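Abietadiene synthase, chloroplastic (Abies grandis, PDB 3S9V) is a chloroplast terpene synthase of grand fir, a mainly alpha-helical enzyme carrying both characteristic terpene synthase domains. Local coordinates at residues Gly91-Gly96 with Leu106-Cys111; Asp58-Ala63 with Glu81-Asn86. One frame throughout, in Å; residues are numbered along the deposited sequence.

In the fold
Following the chain from the N terminus, past helix 29-46, helix 56-62 is succeeded by a loop and helix 77-85. Interaction 2 closes there, with 17 residues between its segments. The chain then leaves the helix, passes through 91-96 and enters helix 101-117, whose middle turns back onto that loop in interaction 1. The two closures follow in series, neither nesting nor crossing, with centres about 10 Å apart. They share a seam at Ile83, where the Trp93 indole meets the helix backbone and Cys111 packs on the side chain. Helix 101-117 also meets helix 56-62, where Ala110 touches Ala60, so three consecutive helices and a loop form one cluster.

Interaction 1 (Gly91-Gly96 with Leu106-Cys111); sequences GSWGEG and LATLAC
Trp93 lies against Ala107, Thr108 and Cys111 on one side of helix 101-117. With Gln87 and Gly91 it forms a Gln-x3-Gly-x-Trp sequence resembling the QW motif of terpenoid cyclases, and the Gln87 amide bonds to Gly91 O. The Trp93 CB starts 4.0 Å from Ala107 CB. With CG anti to the carbonyl carbon (chi1 -86°), the indole turns so that Cys111 covers one face. Cys111 SG is 3.8 Å from the centroid of the five-membered ring of Trp93, hanging over it in a Cys sulfur-aromatic contact. Cys111 CB sits over the six-membered ring in a CH-pi contact, 3.7 Å from the centroid of that Trp93 ring. On the benzo side the rim meets a methyl in the plane of the ring: Thr108 CG2 reaches Trp93 CE3 at 3.8 Å. The pyrrole nitrogen, NE1, bonds to Ile83 O, which, with Cys111 over the face, limits the rotation of the ring. Phe131 of helix 122-136 touches Ser92 and Thr108. The main chain of the loop is pinned too: Trp93 N donates to Thr108 OG1 at 3.2 Å, with an N-H...O angle of 151°, while that hydroxyl also bonds to Arg104 O one turn back.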
loop_
_atom_site.group_PDB
_atom_site.type_symbol
_atom_site.label_atom_id
_atom_site.label_comp_id
_atom_site.label_asym_id
_atom_site.label_seq_id
_atom_site.Cartn_x
_atom_site.Cartn_y
_atom_site.Cartn_z
ATOM N N GLY A 91 -6.851 -25.998 30.334
ATOM C CA GLY A 91 -5.759 -25.907 31.289
ATOM C C GLY A 91 -4.578 -25.072 30.850
ATOM O O GLY A 91 -3.641 -24.851 31.620
ATOM N N SER A 92 -4.611 -24.600 29.612
ATOM C CA SER A 92 -3.517 -23.790 29.102
ATOM C C SER A 92 -3.794 -22.310 29.332
ATOM O O SER A 92 -4.883 -21.927 29.770
ATOM C CB SER A 92 -3.349 -24.024 27.601
ATOM O OG SER A 92 -4.448 -23.473 26.884
ATOM N N TRP A 93 -2.784 -21.496 29.044
ATOM C CA TRP A 93 -2.883 -20.042 29.122
ATOM C C TRP A 93 -2.448 -19.587 27.732
ATOM O O TRP A 93 -1.714 -20.300 27.046
ATOM C CB TRP A 93 -1.918 -19.460 30.159
ATOM C CG TRP A 93 -2.446 -19.421 31.555
ATOM C CD1 TRP A 93 -3.212 -18.438 32.127
ATOM C CD2 TRP A 93 -2.237 -20.406 32.565
ATOM N NE1 TRP A 93 -3.485 -18.754 33.437
ATOM C CE2 TRP A 93 -2.899 -19.956 33.733
ATOM C CE3 TRP A 93 -1.548 -21.630 32.600
ATOM C CZ2 TRP A 93 -2.893 -20.684 34.920
ATOM C CZ3 TRP A 93 -1.542 -22.354 33.786
ATOM C CH2 TRP A 93 -2.211 -21.877 34.930
ATOM N N GLY A 94 -2.894 -18.409 27.318
ATOM C CA GLY A 94 -2.523 -17.906 26.010
ATOM C C GLY A 94 -3.726 -17.266 25.366
ATOM O O GLY A 94 -4.744 -17.056 26.024
ATOM N N GLU A 95 -3.630 -16.957 24.082
ATOM C CA GLU A 95 -4.751 -16.335 23.401
ATOM C C GLU A 95 -5.794 -17.382 22.992
ATOM O O GLU A 95 -5.530 -18.259 22.165
ATOM C CB GLU A 95 -4.245 -15.559 22.179
ATOM C CG GLU A 95 -5.295 -14.652 21.535
ATOM C CD GLU A 95 -6.154 -13.934 22.563
ATOM O OE1 GLU A 95 -7.186 -14.502 22.978
ATOM O OE2 GLU A 95 -5.794 -12.809 22.968
ATOM N N GLY A 96 -6.979 -17.296 23.589
ATOM C CA GLY A 96 -8.032 -18.240 23.259
ATOM C C GLY A 96 -8.540 -18.058 21.837
ATOM O O GLY A 96 -8.810 -19.034 21.134
ATOM N N LEU A 106 4.179 -22.170 25.839
ATOM C CA LEU A 106 5.081 -21.126 26.324
ATOM C C LEU A 106 4.422 -20.419 27.501
ATOM O O LEU A 106 5.010 -20.284 28.572
ATOM C CB LEU A 106 5.363 -20.099 25.224
ATOM C CG LEU A 106 6.206 -18.891 25.643
ATOM C CD1 LEU A 106 7.650 -19.335 25.787
ATOM C CD2 LEU A 106 6.104 -17.777 24.603
ATOM N N ALA A 107 3.189 -19.976 27.292
ATOM C CA ALA A 107 2.448 -19.277 28.334
ATOM C C ALA A 107 2.140 -20.163 29.542
ATOM O O ALA A 107 2.237 -19.710 30.682
ATOM C CB ALA A 107 1.141 -18.710 27.761
ATOM N N THR A 108 1.769 -21.417 29.296
ATOM C CA THR A 108 1.432 -22.323 30.393
ATOM C C THR A 108 2.649 -22.580 31.271
ATOM O O THR A 108 2.577 -22.494 32.494
ATOM C CB THR A 108 0.881 -23.680 29.873
ATOM O OG1 THR A 108 -0.230 -23.451 28.994
ATOM C CG2 THR A 108 0.405 -24.533 31.040
ATOM N N LEU A 109 3.777 -22.892 30.647
ATOM C CA LEU A 109 4.986 -23.144 31.413
ATOM C C LEU A 109 5.301 -21.906 32.255
ATOM O O LEU A 109 5.526 -22.008 33.458
ATOM C CB LEU A 109 6.149 -23.459 30.469
ATOM C CG LEU A 109 7.493 -23.760 31.129
ATOM C CD1 LEU A 109 7.323 -24.861 32.164
ATOM C CD2 LEU A 109 8.499 -24.168 30.072
ATOM N N ALA A 110 5.300 -20.735 31.617
ATOM C CA ALA A 110 5.580 -19.487 32.317
ATOM C C ALA A 110 4.634 -19.244 33.501
ATOM O O ALA A 110 5.071 -18.824 34.567
ATOM C CB ALA A 110 5.504 -18.325 31.352
ATOM N N CYS A 111 3.342 -19.499 33.324
ATOM C CA CYS A 111 2.393 -19.284 34.417
ATOM C C CYS A 111 2.534 -20.303 35.553
ATOM O O CYS A 111 2.390 -19.963 36.725
ATOM C CB CYS A 111 0.953 -19.290 33.882
ATOM S SG CYS A 111 0.586 -17.872 32.837
#

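Interaction 2 (Asp58-Ala63 with Glu81-Asn86); sequences DTAWVA and EWILQN
Thr59 OG1 is held by two partners outside the contact, Ser55 O, four residues earlier and just before helix 56-62, and Val262 N from a loop. That fixes the rotation of the side chain, and CG2, anti to the backbone N, is presented to helix 77-85. Thr59 CG2 approaches the benzo ring of Trp82 obliquely, 3.7 Å from Trp82 CE3, and the two side chains cross at about a right angle. The Trp82 ring also meets His261. The next residue, Ile83, stretches its chain out (chi2 169°) to drive CD1 between two alanines. Ile83 CD1 lies 3.7 Å from Ala60 CA and 3.8 Å from Ala63 CB, so the small residues accept the end of the longer one. The short helical segments run roughly antiparallel, at 141°, with axes 10.0 Å apart. Ile83 also touches Cys111 and Leu115 of helix 101-117, which links this pair of helices to a third. At the end of helix 77-85, Asn86 ND2 folds back over the Trp82 ring and donates to Trp82 O at 3.0 Å, nearly straight at 164°. Across the contact, then, the two helices hold each other by apolar contacts alone in a buried setting, while the polar groups of Thr59 and Asn86 find partners at their own helix end or in a loop.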
loop_
_atom_site.group_PDB
_atom_site.type_symbol
_atom_site.label_atom_id
_atom_site.label_comp_id
_atom_site.label_asym_id
_atom_site.label_seq_id
_atom_site.Cartn_x
_atom_site.Cartn_y
_atom_site.Cartn_z
ATOM N N ASP A 58 4.109 -12.807 29.228
ATOM C CA ASP A 58 4.769 -11.625 29.774
ATOM C C ASP A 58 4.199 -11.255 31.129
ATOM O O ASP A 58 4.927 -10.830 32.026
ATOM C CB ASP A 58 4.622 -10.447 28.815
ATOM C CG ASP A 58 5.476 -10.602 27.572
ATOM O OD1 ASP A 58 6.570 -9.995 27.511
ATOM O OD2 ASP A 58 5.053 -11.341 26.661
ATOM N N THR A 59 2.895 -11.427 31.283
ATOM C CA THR A 59 2.262 -11.104 32.544
ATOM C C THR A 59 2.835 -12.003 33.622
ATOM O O THR A 59 3.085 -11.561 34.744
ATOM C CB THR A 59 0.752 -11.284 32.442
ATOM O OG1 THR A 59 0.263 -10.438 31.397
ATOM C CG2 THR A 59 0.075 -10.920 33.749
ATOM N N ALA A 60 3.065 -13.263 33.270
ATOM C CA ALA A 60 3.626 -14.219 34.213
ATOM C C ALA A 60 5.007 -13.748 34.678
ATOM O O ALA A 60 5.367 -13.922 35.844
ATOM C CB ALA A 60 3.728 -15.591 33.566
ATOM N N TRP A 61 5.777 -13.147 33.775
ATOM C CA TRP A 61 7.106 -12.666 34.141
ATOM C C TRP A 61 7.043 -11.434 35.032
ATOM O O TRP A 61 7.829 -11.297 35.969
ATOM C CB TRP A 61 7.954 -12.386 32.894
ATOM C CG TRP A 61 8.646 -13.624 32.393
ATOM C CD1 TRP A 61 8.182 -14.508 31.459
ATOM C CD2 TRP A 61 9.893 -14.161 32.872
ATOM N NE1 TRP A 61 9.061 -15.563 31.330
ATOM C CE2 TRP A 61 10.116 -15.375 32.185
ATOM C CE3 TRP A 61 10.838 -13.733 33.819
ATOM C CZ2 TRP A 61 11.245 -16.170 32.412
ATOM C CZ3 TRP A 61 11.973 -14.531 34.050
ATOM C CH2 TRP A 61 12.161 -15.733 33.346
ATOM N N VAL A 62 6.110 -10.535 34.749
ATOM C CA VAL A 62 5.961 -9.354 35.582
ATOM C C VAL A 62 5.532 -9.805 36.988
ATOM O O VAL A 62 6.011 -9.285 37.987
ATOM C CB VAL A 62 4.907 -8.390 34.986
ATOM C CG1 VAL A 62 4.607 -7.275 35.957
ATOM C CG2 VAL A 62 5.433 -7.802 33.673
ATOM N N ALA A 63 4.653 -10.801 37.047
ATOM C CA ALA A 63 4.135 -11.336 38.307
ATOM C C ALA A 63 5.209 -11.950 39.194
ATOM O O ALA A 63 4.992 -12.173 40.382
ATOM C CB ALA A 63 3.058 -12.363 38.021
ATOM N N GLU A 81 -3.129 -12.340 40.286
ATOM C CA GLU A 81 -4.557 -12.589 40.260
ATOM C C GLU A 81 -5.015 -12.754 38.810
ATOM O O GLU A 81 -5.863 -13.590 38.516
ATOM C CB GLU A 81 -5.317 -11.432 40.918
ATOM C CG GLU A 81 -6.824 -11.659 40.994
ATOM C CD GLU A 81 -7.210 -12.803 41.930
ATOM O OE1 GLU A 81 -8.320 -13.354 41.763
ATOM O OE2 GLU A 81 -6.417 -13.142 42.836
ATOM N N TRP A 82 -4.455 -11.958 37.902
ATOM C CA TRP A 82 -4.831 -12.059 36.495
ATOM C C TRP A 82 -4.575 -13.482 36.000
ATOM O O TRP A 82 -5.395 -14.069 35.304
ATOM C CB TRP A 82 -4.023 -11.086 35.631
ATOM C CG TRP A 82 -4.466 -11.119 34.204
ATOM C CD1 TRP A 82 -5.480 -10.394 33.642
ATOM C CD2 TRP A 82 -3.996 -12.005 33.185
ATOM N NE1 TRP A 82 -5.677 -10.783 32.343
ATOM C CE2 TRP A 82 -4.779 -11.771 32.034
ATOM C CE3 TRP A 82 -2.992 -12.981 33.134
ATOM C CZ2 TRP A 82 -4.591 -12.480 30.841
ATOM C CZ3 TRP A 82 -2.803 -13.688 31.951
ATOM C CH2 TRP A 82 -3.600 -13.436 30.819
ATOM N N ILE A 83 -3.421 -14.028 36.358
ATOM C CA ILE A 83 -3.067 -15.376 35.946
ATOM C C ILE A 83 -4.098 -16.363 36.472
ATOM O O ILE A 83 -4.592 -17.203 35.731
ATOM C CB ILE A 83 -1.667 -15.756 36.468
ATOM C CG1 ILE A 83 -0.617 -14.845 35.826
ATOM C CG2 ILE A 83 -1.382 -17.203 36.174
ATOM C CD1 ILE A 83 0.761 -14.948 36.446
ATOM N N LEU A 84 -4.431 -16.242 37.753
ATOM C CA LEU A 84 -5.407 -17.129 38.380
ATOM C C LEU A 84 -6.789 -17.086 37.722
ATOM O O LEU A 84 -7.501 -18.086 37.681
ATOM C CB LEU A 84 -5.556 -16.775 39.862
ATOM C CG LEU A 84 -4.334 -16.963 40.759
ATOM C CD1 LEU A 84 -4.622 -16.405 42.150
ATOM C CD2 LEU A 84 -3.989 -18.436 40.840
ATOM N N GLN A 85 -7.156 -15.925 37.203
ATOM C CA GLN A 85 -8.463 -15.731 36.586
ATOM C C GLN A 85 -8.540 -15.970 35.079
ATOM O O GLN A 85 -9.636 -16.047 34.530
ATOM C CB GLN A 85 -8.939 -14.303 36.865
ATOM C CG GLN A 85 -8.848 -13.876 38.315
ATOM C CD GLN A 85 -10.023 -14.353 39.138
ATOM O OE1 GLN A 85 -10.282 -15.551 39.241
ATOM N NE2 GLN A 85 -10.749 -13.407 39.730
ATOM N N ASN A 86 -7.402 -16.095 34.405
ATOM C CA ASN A 86 -7.428 -16.250 32.951
ATOM C C ASN A 86 -6.918 -17.532 32.318
ATOM O O ASN A 86 -6.461 -17.525 31.169
ATOM C CB ASN A 86 -6.722 -15.059 32.309
ATOM C CG ASN A 86 -7.584 -13.818 32.309
ATOM O OD1 ASN A 86 -8.421 -13.643 31.430
ATOM N ND2 ASN A 86 -7.402 -12.963 33.308
#